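Local coordinates for protein transketolase (PDB 3L84) that belongs to the transketolase family of thiamine diphosphate-binding proteins and pairs two domains of that superfamily with a separate C-terminal domain, at residues V477-A482 against S493-S498. Numbering follows the deposited sequence.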
loop_
_atom_site.group_PDB
_atom_site.type_symbol
_atom_site.label_atom_id
_atom_site.label_comp_id
_atom_site.label_asym_id
_atom_site.label_seq_id
_atom_site.Cartn_x
_atom_site.Cartn_y
_atom_site.Cartn_z
ATOM N N VAL A 477 27.228 12.075 -9.474
ATOM C CA VAL A 477 27.227 13.517 -9.383
ATOM C C VAL A 477 25.768 14.022 -9.296
ATOM O O VAL A 477 25.420 14.854 -8.441
ATOM C CB VAL A 477 27.970 14.148 -10.550
ATOM C CG1 VAL A 477 27.790 15.651 -10.611
ATOM C CG2 VAL A 477 29.476 13.772 -10.472
ATOM N N GLU A 478 24.904 13.520 -10.171
ATOM C CA GLU A 478 23.499 13.877 -10.073
ATOM C C GLU A 478 22.924 13.472 -8.706
ATOM O O GLU A 478 22.076 14.160 -8.156
ATOM C CB GLU A 478 22.658 13.264 -11.204
ATOM C CG GLU A 478 22.902 13.798 -12.606
ATOM C CD GLU A 478 21.810 13.472 -13.583
ATOM O OE1 GLU A 478 20.932 12.613 -13.304
ATOM O OE2 GLU A 478 21.834 14.071 -14.688
ATOM N N ASN A 479 23.349 12.328 -8.188
ATOM C CA ASN A 479 22.858 11.850 -6.903
ATOM C C ASN A 479 23.194 12.814 -5.756
ATOM O O ASN A 479 22.377 13.072 -4.873
ATOM C CB ASN A 479 23.403 10.429 -6.666
ATOM C CG ASN A 479 22.761 9.646 -5.544
ATOM O OD1 ASN A 479 21.827 10.107 -4.780
ATOM N ND2 ASN A 479 23.181 8.439 -5.444
ATOM N N VAL A 480 24.418 13.369 -5.785
ATOM C CA VAL A 480 24.857 14.365 -4.816
ATOM C C VAL A 480 24.029 15.646 -4.981
ATOM O O VAL A 480 23.540 16.204 -3.973
ATOM C CB VAL A 480 26.365 14.691 -4.975
ATOM C CG1 VAL A 480 26.701 15.999 -4.271
ATOM C CG2 VAL A 480 27.157 13.523 -4.493
ATOM N N LYS A 481 23.899 16.155 -6.209
ATOM C CA LYS A 481 23.158 17.395 -6.426
ATOM C C LYS A 481 21.696 17.239 -5.974
ATOM O O LYS A 481 21.110 18.185 -5.427
ATOM C CB LYS A 481 23.259 17.826 -7.892
ATOM C CG LYS A 481 24.649 18.272 -8.286
ATOM C CD LYS A 481 24.761 18.443 -9.792
ATOM C CE LYS A 481 26.108 18.952 -10.274
ATOM N NZ LYS A 481 26.131 18.876 -11.789
ATOM N N ALA A 482 21.141 16.041 -6.166
ATOM C CA ALA A 482 19.778 15.759 -5.735
ATOM C C ALA A 482 19.674 15.869 -4.216
ATOM O O ALA A 482 18.722 16.447 -3.710
ATOM C CB ALA A 482 19.346 14.356 -6.170
ATOM N N SER A 493 11.402 13.997 -0.324
ATOM C CA SER A 493 11.985 13.530 -1.584
ATOM C C SER A 493 12.144 12.021 -1.597
ATOM O O SER A 493 12.388 11.388 -0.548
ATOM C CB SER A 493 13.387 14.118 -1.795
ATOM O OG SER A 493 13.412 15.541 -2.010
ATOM N N ALA A 494 12.013 11.435 -2.793
ATOM C CA ALA A 494 12.351 10.079 -3.057
ATOM C C ALA A 494 13.577 10.028 -3.968
ATOM O O ALA A 494 13.741 10.883 -4.846
ATOM C CB ALA A 494 11.200 9.341 -3.738
ATOM N N PHE A 495 14.415 9.022 -3.766
ATOM C CA PHE A 495 15.587 8.730 -4.570
ATOM C C PHE A 495 15.368 7.371 -5.221
ATOM O O PHE A 495 15.246 6.349 -4.539
ATOM C CB PHE A 495 16.830 8.744 -3.684
ATOM C CG PHE A 495 17.121 10.093 -3.110
ATOM C CD1 PHE A 495 17.972 10.983 -3.750
ATOM C CD2 PHE A 495 16.495 10.508 -1.989
ATOM C CE1 PHE A 495 18.223 12.244 -3.183
ATOM C CE2 PHE A 495 16.732 11.749 -1.457
ATOM C CZ PHE A 495 17.585 12.611 -2.059
ATOM N N VAL A 496 15.323 7.375 -6.551
ATOM C CA VAL A 496 15.030 6.194 -7.357
ATOM C C VAL A 496 16.347 5.753 -8.007
ATOM O O VAL A 496 16.919 6.490 -8.826
ATOM C CB VAL A 496 13.944 6.511 -8.366
ATOM C CG1 VAL A 496 13.701 5.333 -9.365
ATOM C CG2 VAL A 496 12.630 6.927 -7.701
ATOM N N LEU A 497 16.839 4.603 -7.554
ATOM C CA LEU A 497 18.233 4.232 -7.699
ATOM C C LEU A 497 18.377 2.861 -8.375
ATOM O O LEU A 497 17.560 1.958 -8.166
ATOM C CB LEU A 497 18.881 4.214 -6.317
ATOM C CG LEU A 497 18.757 5.537 -5.547
ATOM C CD1 LEU A 497 19.025 5.301 -4.073
ATOM C CD2 LEU A 497 19.606 6.626 -6.144
ATOM N N SER A 498 19.457 2.683 -9.145
ATOM C CA SER A 498 19.673 1.458 -9.893
ATOM C C SER A 498 20.363 0.371 -9.115
ATOM O O SER A 498 21.201 0.657 -8.230
ATOM C CB SER A 498 20.480 1.742 -11.161
ATOM O OG SER A 498 21.841 2.032 -10.854
#
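N479, on helix 476-488, touches F495 of strand 493-496 and L497 just after it. Its CG lies anti to the backbone N (chi1 -167°), which brings the amide to F495 and L497 although the CB does not point there. OD1 stands 4.1 Å from F495 CD1, with the amide and ring planes 41° apart. ND2 approaches L497 CD2 at 4.1 Å, and the two side chains cross at about a right angle. The amide makes its polar bonds with helix 340-354: ND2 bonds S343 OG, and OD1 accepts from N344 ND2. One turn further on, A482 points its CB at the strand and sets it 3.8 Å from F495 CE1. The F495 ring stacks in turn with the ring of W483, the next residue of the helix. The contact lies inside the beta-alpha-beta unit of strand 469-471, helix 476-488 and strand 493-496, in the pyrimidine binding domain. It packs the helix against the parallel sheet. All four touching residues are buried. Between the two segments the side chains meet at 3.8 to 4.1 Å without hydrogen bonds, as van der Waals packing, while both polar atoms of the buried N479 amide are hydrogen-bonded to helix 340-354.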